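Local coordinates for protein putative fimbrium tip subunit Fim1F (Parabacteroides distasonis, PDB 3R4R) that probably forms part of the tip of fimbriae, the filamentous surface appendages through which the bacterium adheres to surfaces and builds biofilms, at residues K171-G176 against Y266-G271; E187-T192 against L243-G248. All blocks are in the same frame, centred on the assembly; numbering follows the deposited sequence.

Contact 1 of 2, residues K171-G176 against Y266-G271; sequences KIEYTG and YYRIKG
K171 lies over one face of the Y266 ring. Its chain is fully extended, with CG anti to the backbone N (chi1 178°), which carries K171 CD across the ring rim, 3.6 Å from Y266 CD1. K171 NZ then sits 4.3 Å from the centroid of the Y266 ring, almost on the ring normal, as a cation-pi contact. NZ also forms a salt bridge with E41, so a long, flexible lysine suits a place where methylenes cover an aromatic face and the charge is used beyond it. At the far end of the same ring, Y266 OH donates to E173 OE1 at 2.5 Å, with the carboxylate and ring planes only 16° apart. E173 OE1 also lies at the edge of the R268 guanidinium, near its plane, 3.6 Å from R268 NE, a long salt bridge. On the other face, I172 CG2 meets I269 CD1 at 4.0 Å, branched side chains packed toward the interior beside Y174. I269 O receives both T175 N, at 2.9 Å, and T175 OG1, at 3.2 Å, from the same face of its plane. The in-register backbone ladder, with Y267 N to K171 O at 2.8 Å among its bonds, is that of a parallel strand pair within the transthyretin-like C-terminal domain.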
ATOM      1  N   LYS A 171       2.234   2.159   7.717  1.00 34.96           N
ATOM      2  CA  LYS A 171       1.508   1.936   8.962  1.00 35.44           C
ATOM      3  C   LYS A 171       2.290   2.591  10.108  1.00 40.92           C
ATOM      4  O   LYS A 171       3.490   2.354  10.263  1.00 42.55           O
ATOM      5  CB  LYS A 171       1.287   0.425   9.188  1.00 39.47           C
ATOM      6  CG  LYS A 171       0.558   0.046  10.499  1.00 46.04           C
ATOM      7  CD  LYS A 171       0.500  -1.482  10.663  1.00 44.66           C
ATOM      8  CE  LYS A 171      -0.131  -1.914  11.959  1.00 51.69           C
ATOM      9  NZ  LYS A 171      -0.194  -3.397  12.063  1.00 62.78           N
ATOM     10  N   ILE A 172       1.617   3.450  10.879  1.00 38.23           N
ATOM     11  CA  ILE A 172       2.275   4.187  11.986  1.00 39.04           C
ATOM     12  C   ILE A 172       1.528   3.932  13.302  1.00 41.16           C
ATOM     13  O   ILE A 172       0.327   4.196  13.387  1.00 40.89           O
ATOM     14  CB  ILE A 172       2.376   5.731  11.704  1.00 42.23           C
ATOM     15  CG1 ILE A 172       2.972   6.056  10.306  1.00 41.75           C
ATOM     16  CG2 ILE A 172       3.139   6.462  12.835  1.00 44.27           C
ATOM     17  CD1 ILE A 172       2.894   7.577   9.960  1.00 48.26           C
ATOM     18  N   GLU A 173       2.243   3.419  14.324  1.00 38.15           N
ATOM     19  CA  GLU A 173       1.685   3.191  15.655  1.00 37.07           C
ATOM     20  C   GLU A 173       2.362   4.110  16.698  1.00 41.92           C
ATOM     21  O   GLU A 173       3.562   3.998  16.911  1.00 42.72           O
ATOM     22  CB  GLU A 173       1.834   1.712  16.069  1.00 38.50           C
ATOM     23  CG  GLU A 173       1.208   1.408  17.436  1.00 48.03           C
ATOM     24  CD  GLU A 173       1.356   0.014  18.023  1.00 68.57           C
ATOM     25  OE1 GLU A 173       2.180  -0.777  17.509  1.00 64.66           O
ATOM     26  OE2 GLU A 173       0.676  -0.270  19.037  1.00 67.24           O
ATOM     27  N   TYR A 174       1.610   5.018  17.328  1.00 40.14           N
ATOM     28  CA  TYR A 174       2.135   5.825  18.440  1.00 43.08           C
ATOM     29  C   TYR A 174       1.991   4.980  19.702  1.00 45.56           C
ATOM     30  O   TYR A 174       0.874   4.574  20.027  1.00 43.83           O
ATOM     31  CB  TYR A 174       1.444   7.201  18.554  1.00 45.63           C
ATOM     32  CG  TYR A 174       1.682   7.905  19.877  1.00 50.09           C
ATOM     33  CD1 TYR A 174       2.899   8.519  20.155  1.00 55.10           C
ATOM     34  CD2 TYR A 174       0.670   8.011  20.823  1.00 50.81           C
ATOM     35  CE1 TYR A 174       3.114   9.194  21.356  1.00 59.65           C
ATOM     36  CE2 TYR A 174       0.873   8.678  22.032  1.00 54.16           C
ATOM     37  CZ  TYR A 174       2.096   9.273  22.293  1.00 64.90           C
ATOM     38  OH  TYR A 174       2.302   9.920  23.487  1.00 67.47           O
ATOM     39  N   THR A 175       3.114   4.653  20.368  1.00 44.08           N
ATOM     40  CA  THR A 175       3.099   3.733  21.510  1.00 44.91           C
ATOM     41  C   THR A 175       3.264   4.459  22.874  1.00 53.26           C
ATOM     42  O   THR A 175       3.350   3.780  23.896  1.00 54.38           O
ATOM     43  CB  THR A 175       4.201   2.673  21.357  1.00 52.53           C
ATOM     44  OG1 THR A 175       5.483   3.304  21.222  1.00 59.65           O
ATOM     45  CG2 THR A 175       3.943   1.743  20.181  1.00 43.98           C
ATOM     46  N   GLY A 176       3.198   5.794  22.897  1.00 50.04           N
ATOM     47  CA  GLY A 176       3.246   6.554  24.140  1.00 50.46           C
ATOM     48  C   GLY A 176       4.563   7.208  24.462  1.00 58.95           C
ATOM     49  O   GLY A 176       5.458   7.275  23.612  1.00 58.74           O
ATOM     50  N   TYR A 266       6.043  -0.635   8.525  1.00 40.46           N
ATOM     51  CA  TYR A 266       5.339  -0.469   9.806  1.00 40.43           C
ATOM     52  C   TYR A 266       6.293   0.227  10.769  1.00 46.06           C
ATOM     53  O   TYR A 266       7.432  -0.192  10.945  1.00 48.83           O
ATOM     54  CB  TYR A 266       4.808  -1.827  10.332  1.00 42.42           C
ATOM     55  CG  TYR A 266       4.321  -1.929  11.774  1.00 46.27           C
ATOM     56  CD1 TYR A 266       3.643  -0.873  12.385  1.00 46.91           C
ATOM     57  CD2 TYR A 266       4.391  -3.136  12.466  1.00 48.86           C
ATOM     58  CE1 TYR A 266       3.165  -0.979  13.692  1.00 48.03           C
ATOM     59  CE2 TYR A 266       3.896  -3.262  13.763  1.00 51.21           C
ATOM     60  CZ  TYR A 266       3.287  -2.183  14.379  1.00 57.74           C
ATOM     61  OH  TYR A 266       2.823  -2.350  15.672  1.00 53.43           O
ATOM     62  N   TYR A 267       5.829   1.345  11.332  1.00 42.50           N
ATOM     63  CA  TYR A 267       6.590   2.209  12.220  1.00 43.11           C
ATOM     64  C   TYR A 267       5.952   2.339  13.585  1.00 48.21           C
ATOM     65  O   TYR A 267       4.728   2.253  13.708  1.00 45.73           O
ATOM     66  CB  TYR A 267       6.711   3.606  11.599  1.00 44.12           C
ATOM     67  CG  TYR A 267       7.376   3.619  10.236  1.00 47.04           C
ATOM     68  CD1 TYR A 267       8.764   3.589  10.117  1.00 51.71           C
ATOM     69  CD2 TYR A 267       6.620   3.686   9.065  1.00 45.67           C
ATOM     70  CE1 TYR A 267       9.382   3.584   8.868  1.00 53.45           C
ATOM     71  CE2 TYR A 267       7.230   3.683   7.807  1.00 46.47           C
ATOM     72  CZ  TYR A 267       8.614   3.640   7.715  1.00 55.59           C
ATOM     73  OH  TYR A 267       9.246   3.637   6.495  1.00 52.97           O
ATOM     74  N   ARG A 268       6.785   2.559  14.611  1.00 49.01           N
ATOM     75  CA  ARG A 268       6.354   2.841  15.975  1.00 49.71           C
ATOM     76  C   ARG A 268       7.025   4.132  16.475  1.00 55.13           C
ATOM     77  O   ARG A 268       8.246   4.267  16.384  1.00 57.63           O
ATOM     78  CB  ARG A 268       6.621   1.680  16.962  1.00 51.90           C
ATOM     79  CG  ARG A 268       5.913   0.355  16.658  1.00 55.64           C
ATOM     80  CD  ARG A 268       6.000  -0.552  17.864  1.00 50.89           C
ATOM     81  NE  ARG A 268       5.607  -1.936  17.598  1.00 55.54           N
ATOM     82  CZ  ARG A 268       6.432  -2.979  17.656  1.00 75.43           C
ATOM     83  NH1 ARG A 268       7.700  -2.816  18.030  1.00 71.81           N
ATOM     84  NH2 ARG A 268       5.984  -4.201  17.405  1.00 61.93           N
ATOM     85  N   ILE A 269       6.215   5.075  16.997  1.00 50.04           N
ATOM     86  CA  ILE A 269       6.680   6.341  17.570  1.00 50.47           C
ATOM     87  C   ILE A 269       6.555   6.225  19.078  1.00 57.37           C
ATOM     88  O   ILE A 269       5.462   6.101  19.639  1.00 55.48           O
ATOM     89  CB  ILE A 269       5.970   7.611  17.019  1.00 51.64           C
ATOM     90  CG1 ILE A 269       6.127   7.714  15.489  1.00 51.45           C
ATOM     91  CG2 ILE A 269       6.497   8.870  17.713  1.00 52.49           C
ATOM     92  CD1 ILE A 269       5.541   8.992  14.838  1.00 64.01           C
ATOM     93  N   LYS A 270       7.708   6.293  19.713  1.00 58.94           N
ATOM     94  CA  LYS A 270       7.932   6.209  21.146  1.00 61.04           C
ATOM     95  C   LYS A 270       8.698   7.450  21.609  1.00 64.61           C
ATOM     96  O   LYS A 270       9.597   7.909  20.910  1.00 63.28           O
ATOM     97  CB  LYS A 270       8.715   4.901  21.433  1.00 66.21           C
ATOM     98  CG  LYS A 270       9.081   4.608  22.874  1.00 87.80           C
ATOM     99  CD  LYS A 270       9.941   3.341  23.028  1.00 98.83           C
ATOM    100  CE  LYS A 270       9.241   2.055  22.649  1.00113.18           C
ATOM    101  NZ  LYS A 270      10.139   0.889  22.842  1.00127.45           N
ATOM    102  N   GLY A 271       8.311   7.978  22.769  1.00 61.71           N
ATOM    103  CA  GLY A 271       8.940   9.134  23.388  1.00 64.52           C
ATOM    104  C   GLY A 271       9.601   8.792  24.704  1.00 70.44           C
ATOM    105  O   GLY A 271       9.118   7.916  25.435  1.00 68.15           O
TER

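Contact 2 of 2, residues E187-T192 against L243-G248; sequences EGFSLT and LSVQSG
T192 grips the carbonyl of S244 twice. T192 CB lies 3.6 Å from S244 O, and from there the side chain forks. One branch, T192 OG1, sits between the backbone N and the carbonyl carbon (chi1 55°) and donates to S244 O at 2.7 Å from well above the carbonyl plane, while T192 N reaches the same oxygen nearly in line with the C=O bond. The other branch, T192 CG2, extends over Q246, coming 3.8 Å from Q246 OE1 and lying about as close to Q246 CG; the glutamine chain, bent at chi2 (-70°), crosses it at about a right angle. A threonine suits this place because it offers a hydroxyl to one neighbour and a methyl to the next. On the face turned to Y174, L191 and V245 form a non-hydrogen-bonded antiparallel pair. L191 CD1 lodges 3.9 Å from L243 CG, and V245 CG1 packs against F189 CB at 3.8 Å, near the edge of the F189 ring. Q246 N donates to S190 O at 3.1 Å, flanking the L191-V245 pair, and just before the strand F189 CA makes a CA-H...O contact with Q246 O. The chemistry is therefore divided: aliphatic groups fill the face that meets Y174, while between the strands one carbonyl oxygen, S244 O, takes two hydrogen bonds and is probably more strongly polarised than one with a single donor.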
ATOM      1  N   GLU A 187       1.465   7.601  32.439  1.00 64.80           N
ATOM      2  CA  GLU A 187       0.048   7.782  32.171  1.00 62.42           C
ATOM      3  C   GLU A 187      -0.127   9.188  31.540  1.00 64.87           C
ATOM      4  O   GLU A 187       0.696  10.078  31.749  1.00 66.33           O
ATOM      5  CB  GLU A 187      -0.852   7.557  33.399  1.00 64.65           C
ATOM      6  CG  GLU A 187      -0.777   8.550  34.546  1.00 76.62           C
ATOM      7  CD  GLU A 187      -2.008   8.501  35.441  1.00 88.76           C
ATOM      8  OE1 GLU A 187      -2.507   9.596  35.773  1.00 69.94           O
ATOM      9  OE2 GLU A 187      -2.589   7.408  35.634  1.00 83.17           O
ATOM     10  N   GLY A 188      -1.156   9.347  30.729  1.00 58.13           N
ATOM     11  CA  GLY A 188      -1.387  10.598  30.031  1.00 57.92           C
ATOM     12  C   GLY A 188      -0.652  10.574  28.713  1.00 62.42           C
ATOM     13  O   GLY A 188      -0.474   9.499  28.111  1.00 62.27           O
ATOM     14  N   PHE A 189      -0.208  11.759  28.255  1.00 58.41           N
ATOM     15  CA  PHE A 189       0.495  11.941  26.971  1.00 56.57           C
ATOM     16  C   PHE A 189      -0.388  11.356  25.832  1.00 58.08           C
ATOM     17  O   PHE A 189       0.057  10.532  25.014  1.00 57.69           O
ATOM     18  CB  PHE A 189       1.909  11.311  27.008  1.00 57.96           C
ATOM     19  CG  PHE A 189       2.796  11.912  28.076  1.00 61.88           C
ATOM     20  CD1 PHE A 189       3.563  13.042  27.812  1.00 66.63           C
ATOM     21  CD2 PHE A 189       2.851  11.357  29.355  1.00 63.91           C
ATOM     22  CE1 PHE A 189       4.361  13.615  28.813  1.00 70.71           C
ATOM     23  CE2 PHE A 189       3.659  11.925  30.350  1.00 68.85           C
ATOM     24  CZ  PHE A 189       4.411  13.045  30.072  1.00 69.40           C
ATOM     25  N   SER A 190      -1.666  11.787  25.820  1.00 52.01           N
ATOM     26  CA  SER A 190      -2.654  11.379  24.838  1.00 48.40           C
ATOM     27  C   SER A 190      -2.369  11.989  23.484  1.00 52.36           C
ATOM     28  O   SER A 190      -1.969  13.158  23.394  1.00 54.21           O
ATOM     29  CB  SER A 190      -4.052  11.780  25.289  1.00 50.17           C
ATOM     30  OG  SER A 190      -4.385  11.159  26.513  1.00 59.68           O
ATOM     31  N   LEU A 191      -2.585  11.200  22.429  1.00 46.52           N
ATOM     32  CA  LEU A 191      -2.445  11.697  21.070  1.00 45.60           C
ATOM     33  C   LEU A 191      -3.757  12.387  20.749  1.00 52.17           C
ATOM     34  O   LEU A 191      -4.827  11.749  20.806  1.00 48.84           O
ATOM     35  CB  LEU A 191      -2.058  10.596  20.065  1.00 42.62           C
ATOM     36  CG  LEU A 191      -1.908  11.019  18.564  1.00 46.88           C
ATOM     37  CD1 LEU A 191      -0.840  12.134  18.359  1.00 47.48           C
ATOM     38  CD2 LEU A 191      -1.599   9.800  17.683  1.00 46.69           C
ATOM     39  N   THR A 192      -3.684  13.719  20.531  1.00 52.67           N
ATOM     40  CA  THR A 192      -4.867  14.547  20.276  1.00 53.58           C
ATOM     41  C   THR A 192      -5.005  14.917  18.799  1.00 55.90           C
ATOM     42  O   THR A 192      -6.123  15.195  18.362  1.00 56.48           O
ATOM     43  CB  THR A 192      -4.830  15.852  21.122  1.00 66.06           C
ATOM     44  OG1 THR A 192      -3.614  16.548  20.872  1.00 71.11           O
ATOM     45  CG2 THR A 192      -4.960  15.603  22.620  1.00 64.17           C
ATOM     46  N   LEU A 243       2.553  15.517  15.368  1.00 59.43           N
ATOM     47  CA  LEU A 243       1.837  14.886  16.478  1.00 56.40           C
ATOM     48  C   LEU A 243       1.617  15.890  17.602  1.00 61.52           C
ATOM     49  O   LEU A 243       2.562  16.539  18.020  1.00 63.41           O
ATOM     50  CB  LEU A 243       2.615  13.656  17.004  1.00 55.00           C
ATOM     51  CG  LEU A 243       2.491  12.300  16.250  1.00 56.93           C
ATOM     52  CD1 LEU A 243       2.955  12.363  14.802  1.00 57.14           C
ATOM     53  CD2 LEU A 243       3.316  11.244  16.933  1.00 59.15           C
ATOM     54  N   SER A 244       0.362  16.053  18.046  1.00 57.67           N
ATOM     55  CA  SER A 244      -0.021  16.908  19.171  1.00 59.66           C
ATOM     56  C   SER A 244      -0.347  15.996  20.341  1.00 62.57           C
ATOM     57  O   SER A 244      -1.330  15.257  20.304  1.00 58.06           O
ATOM     58  CB  SER A 244      -1.171  17.848  18.815  1.00 62.21           C
ATOM     59  OG  SER A 244      -0.761  18.794  17.843  1.00 66.97           O
ATOM     60  N   VAL A 245       0.557  15.975  21.331  1.00 63.91           N
ATOM     61  CA  VAL A 245       0.497  15.106  22.507  1.00 63.30           C
ATOM     62  C   VAL A 245       0.334  15.980  23.756  1.00 73.02           C
ATOM     63  O   VAL A 245       0.997  17.013  23.849  1.00 75.99           O
ATOM     64  CB  VAL A 245       1.778  14.221  22.558  1.00 65.83           C
ATOM     65  CG1 VAL A 245       1.839  13.366  23.813  1.00 64.81           C
ATOM     66  CG2 VAL A 245       1.887  13.335  21.316  1.00 62.69           C
ATOM     67  N   GLN A 246      -0.577  15.580  24.688  1.00 70.98           N
ATOM     68  CA  GLN A 246      -0.851  16.279  25.954  1.00 75.55           C
ATOM     69  C   GLN A 246       0.401  16.367  26.827  1.00 85.57           C
ATOM     70  O   GLN A 246       1.056  15.355  27.095  1.00 84.58           O
ATOM     71  CB  GLN A 246      -1.982  15.607  26.760  1.00 75.71           C
ATOM     72  CG  GLN A 246      -3.393  15.903  26.237  1.00 94.42           C
ATOM     73  CD  GLN A 246      -3.875  17.342  26.437  1.00116.35           C
ATOM     74  OE1 GLN A 246      -4.746  17.823  25.699  1.00114.00           O
ATOM     75  NE2 GLN A 246      -3.338  18.068  27.429  1.00106.09           N
ATOM     76  N   SER A 247       0.726  17.590  27.255  1.00 87.45           N
ATOM     77  CA  SER A 247       1.893  17.881  28.080  1.00 90.86           C
ATOM     78  C   SER A 247       1.478  18.712  29.297  1.00 99.92           C
ATOM     79  O   SER A 247       2.327  19.329  29.953  1.00104.29           O
ATOM     80  CB  SER A 247       2.945  18.603  27.243  1.00 96.00           C
ATOM     81  OG  SER A 247       3.248  17.855  26.073  1.00 97.47           O
ATOM     82  N   GLY A 248       0.178  18.678  29.602  1.00 95.26           N
ATOM     83  CA  GLY A 248      -0.434  19.398  30.711  1.00 97.95           C
ATOM     84  C   GLY A 248      -1.699  20.120  30.299  1.00102.15           C
ATOM     85  O   GLY A 248      -2.663  19.481  29.855  1.00 99.50           O
TER

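The contacts share no strand: contact 1 joins parallel strands 161-179 and 266-273, whereas contact 2 is a shorter antiparallel pairing of 191-202 with 240-246, farther from the centre of the chain. Both are partly buried, with I172, Y174, I269, L191, L243 and V245 in the interior. There the two meet: I269 packs on L243, and Y174 lies against L191 and V245 while its hydroxyl probably hydrogen-bonds F189 O. Their polar groups differ. Contact 1 sets the partly exposed, charged K171, E173 and R268 round the buried Y266; contact 2 relies on the uncharged T192, S244 and Q246, and its F189-S190 end is more exposed.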